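Local atomic coordinates of interferon-inducible and double-stranded-dependent eIF-2kinase (Carassius auratus, PDB entry 4KMF), a protein that binds left-handed Z-DNA through the Zalpha domain described here, and in full length is probably a PKR-like kinase that phosphorylates eIF2alpha. Residues K19-T24 with E54-W59. Sequence-based numbering, arbitrary orientation.
Sequences KSIALT and EKPPVW. With nucleotides of chain B.
S20 and W59 face each other as an antiparallel hydrogen-bonded pair, a compact example of how a short edge strand can be tied to a winged-helix beta-sheet. S20 N donates a hydrogen bond to W59 O at 2.9 Å, in the carbonyl plane, and W59 N donates back to S20 O at 2.8 Å, tilted 35° from the S20 carbonyl plane. S20 O also lies at the edge of the indole.

Beside this pair, side-chain contacts are mostly apolar. The two methyl branches of V58 divide the work: CG1, anti to the backbone N (chi1 173°), meets K19 CB at 3.6 Å, while CG2 meets I21 CG2 at 3.8 Å. The same I21 methyl lies 4.1 Å from P56 CG and also rests against P57 O.

Where the strands part, a water takes over: it accepts from A22 N at 2.9 Å and donates to P57 O at 2.7 Å, so the first turn of helix 22-29 stays linked to the wing. Beyond it, the wing meets the Z-DNA backbone. A cis peptide bond precedes P56, P57 CG packs on O3' of DG3 of chain B, and the extended K55 chain carries NZ to a hydrogen bond with OP2 of DC2 of chain B, 3.0 Å.

S20 OG bonds to G18 O, and S20 packs on helix 2-17; W59 meets Y41 of helix 33-45 edge-to-face, and strand 58-61 runs between 20-21 and 49-51.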
# COMPACT_ATOMS: atom_id res chain seq x y z
N LYS A 19 13.55 -10.01 -18.38
CA LYS A 19 12.95 -9.99 -17.06
C LYS A 19 13.38 -8.75 -16.26
O LYS A 19 14.53 -8.33 -16.32
CB LYS A 19 13.21 -11.31 -16.33
CG LYS A 19 14.64 -11.55 -15.93
CD LYS A 19 14.85 -13.03 -15.53
CE LYS A 19 16.31 -13.41 -15.61
NZ LYS A 19 17.13 -12.41 -14.87
N SER A 20 12.43 -8.12 -15.58
CA SER A 20 12.65 -6.78 -15.02
C SER A 20 11.90 -6.63 -13.70
O SER A 20 10.86 -7.24 -13.52
CB SER A 20 12.17 -5.70 -16.00
OG SER A 20 12.87 -5.80 -17.26
N ILE A 21 12.44 -5.84 -12.78
CA ILE A 21 11.68 -5.49 -11.58
C ILE A 21 10.75 -4.31 -11.90
O ILE A 21 10.97 -3.59 -12.89
CB ILE A 21 12.61 -5.21 -10.37
CG1 ILE A 21 13.47 -3.96 -10.61
CG2 ILE A 21 13.47 -6.44 -10.12
CD1 ILE A 21 14.07 -3.34 -9.32
N ALA A 22 9.71 -4.11 -11.08
CA ALA A 22 8.73 -3.05 -11.31
C ALA A 22 9.36 -1.66 -11.43
O ALA A 22 8.92 -0.86 -12.24
CB ALA A 22 7.68 -3.04 -10.21
N LEU A 23 10.39 -1.39 -10.63
CA LEU A 23 10.97 -0.05 -10.58
C LEU A 23 11.56 0.28 -11.94
O LEU A 23 11.37 1.36 -12.45
CB LEU A 23 12.00 0.04 -9.46
CG LEU A 23 12.35 1.47 -9.08
CD1 LEU A 23 11.94 1.72 -7.64
CD2 LEU A 23 13.85 1.73 -9.29
N THR A 24 12.21 -0.68 -12.57
CA THR A 24 12.75 -0.46 -13.91
C THR A 24 11.68 -0.20 -15.01
O THR A 24 11.83 0.68 -15.85
CB THR A 24 13.56 -1.66 -14.28
OG1 THR A 24 14.58 -1.79 -13.29
CG2 THR A 24 14.18 -1.49 -15.65
N GLU A 54 10.89 -13.31 -5.72
CA GLU A 54 11.98 -12.64 -5.10
C GLU A 54 11.44 -11.35 -4.48
O GLU A 54 10.32 -10.95 -4.74
CB GLU A 54 13.04 -12.35 -6.12
CG GLU A 54 13.83 -13.58 -6.47
CD GLU A 54 14.62 -13.42 -7.77
OE1 GLU A 54 15.88 -13.49 -7.73
OE2 GLU A 54 14.00 -13.20 -8.82
N LYS A 55 12.25 -10.71 -3.64
CA LYS A 55 11.94 -9.37 -3.12
C LYS A 55 13.15 -8.50 -3.46
O LYS A 55 14.20 -8.67 -2.85
CB LYS A 55 11.69 -9.42 -1.60
CG LYS A 55 10.48 -10.23 -1.23
CD LYS A 55 10.28 -10.39 0.31
CE LYS A 55 9.21 -11.40 0.56
NZ LYS A 55 8.96 -11.59 2.01
N PRO A 56 13.02 -7.57 -4.44
CA PRO A 56 11.82 -7.28 -5.23
C PRO A 56 11.48 -8.36 -6.27
O PRO A 56 12.39 -9.02 -6.77
CB PRO A 56 12.19 -5.96 -5.95
CG PRO A 56 13.66 -6.01 -6.07
CD PRO A 56 14.15 -6.71 -4.83
N PRO A 57 10.19 -8.55 -6.57
CA PRO A 57 9.83 -9.54 -7.60
C PRO A 57 10.36 -9.17 -8.96
O PRO A 57 10.38 -7.98 -9.33
CB PRO A 57 8.29 -9.51 -7.62
CG PRO A 57 7.87 -8.67 -6.39
CD PRO A 57 9.03 -7.83 -6.01
N VAL A 58 10.80 -10.19 -9.69
CA VAL A 58 11.27 -10.05 -11.07
C VAL A 58 10.15 -10.55 -11.98
O VAL A 58 9.55 -11.63 -11.74
CB VAL A 58 12.58 -10.83 -11.28
CG1 VAL A 58 12.98 -10.85 -12.74
CG2 VAL A 58 13.67 -10.23 -10.41
N TRP A 59 9.81 -9.76 -13.00
CA TRP A 59 8.64 -10.05 -13.83
C TRP A 59 9.11 -10.47 -15.19
O TRP A 59 10.11 -9.92 -15.70
CB TRP A 59 7.78 -8.81 -13.97
CG TRP A 59 7.14 -8.42 -12.67
CD1 TRP A 59 7.64 -7.56 -11.72
CD2 TRP A 59 5.88 -8.88 -12.19
NE1 TRP A 59 6.76 -7.48 -10.65
CE2 TRP A 59 5.67 -8.27 -10.92
CE3 TRP A 59 4.88 -9.76 -12.70
CZ2 TRP A 59 4.50 -8.49 -10.16
CZ3 TRP A 59 3.72 -9.98 -11.96
CH2 TRP A 59 3.54 -9.34 -10.69
P DG B 3 10.95 -5.23 -2.14
OP1 DG B 3 12.32 -5.74 -2.00
OP2 DG B 3 10.70 -4.24 -3.24
O5' DG B 3 9.92 -6.46 -2.28
C5' DG B 3 8.54 -6.17 -2.40
C4' DG B 3 7.69 -7.44 -2.36
O4' DG B 3 7.75 -8.02 -1.04
C3' DG B 3 6.23 -7.07 -2.54
O3' DG B 3 5.90 -7.17 -3.94
C2' DG B 3 5.45 -8.09 -1.71
C1' DG B 3 6.47 -8.58 -0.70
N9 DG B 3 6.26 -8.17 0.67
C8 DG B 3 6.23 -8.98 1.77
N7 DG B 3 6.10 -8.29 2.89
C5 DG B 3 6.05 -6.95 2.49
C6 DG B 3 5.94 -5.75 3.26
O6 DG B 3 5.82 -5.62 4.50
N1 DG B 3 5.93 -4.62 2.45
C2 DG B 3 6.05 -4.61 1.08
N2 DG B 3 6.00 -3.41 0.46
N3 DG B 3 6.17 -5.73 0.35
C4 DG B 3 6.16 -6.86 1.11
P DC B 2 9.81 -8.45 3.89
OP1 DC B 2 10.06 -7.43 4.93
OP2 DC B 2 8.70 -9.40 4.09
O5' DC B 2 9.62 -7.84 2.43
C5' DC B 2 10.59 -6.94 1.94
C4' DC B 2 9.89 -5.94 1.05
O4' DC B 2 8.94 -5.19 1.82
C3' DC B 2 10.88 -4.95 0.47
O3' DC B 2 10.47 -4.50 -0.83
C2' DC B 2 10.88 -3.84 1.50
C1' DC B 2 9.40 -3.85 1.89
N1 DC B 2 9.21 -3.35 3.26
C2 DC B 2 9.27 -1.97 3.45
O2 DC B 2 9.47 -1.26 2.46
N3 DC B 2 9.13 -1.49 4.72
C4 DC B 2 8.92 -2.34 5.75
N4 DC B 2 8.72 -1.82 6.98
C5 DC B 2 8.85 -3.76 5.55
C6 DC B 2 9.01 -4.21 4.31
O HOH W 1 9.25 -5.66 -8.72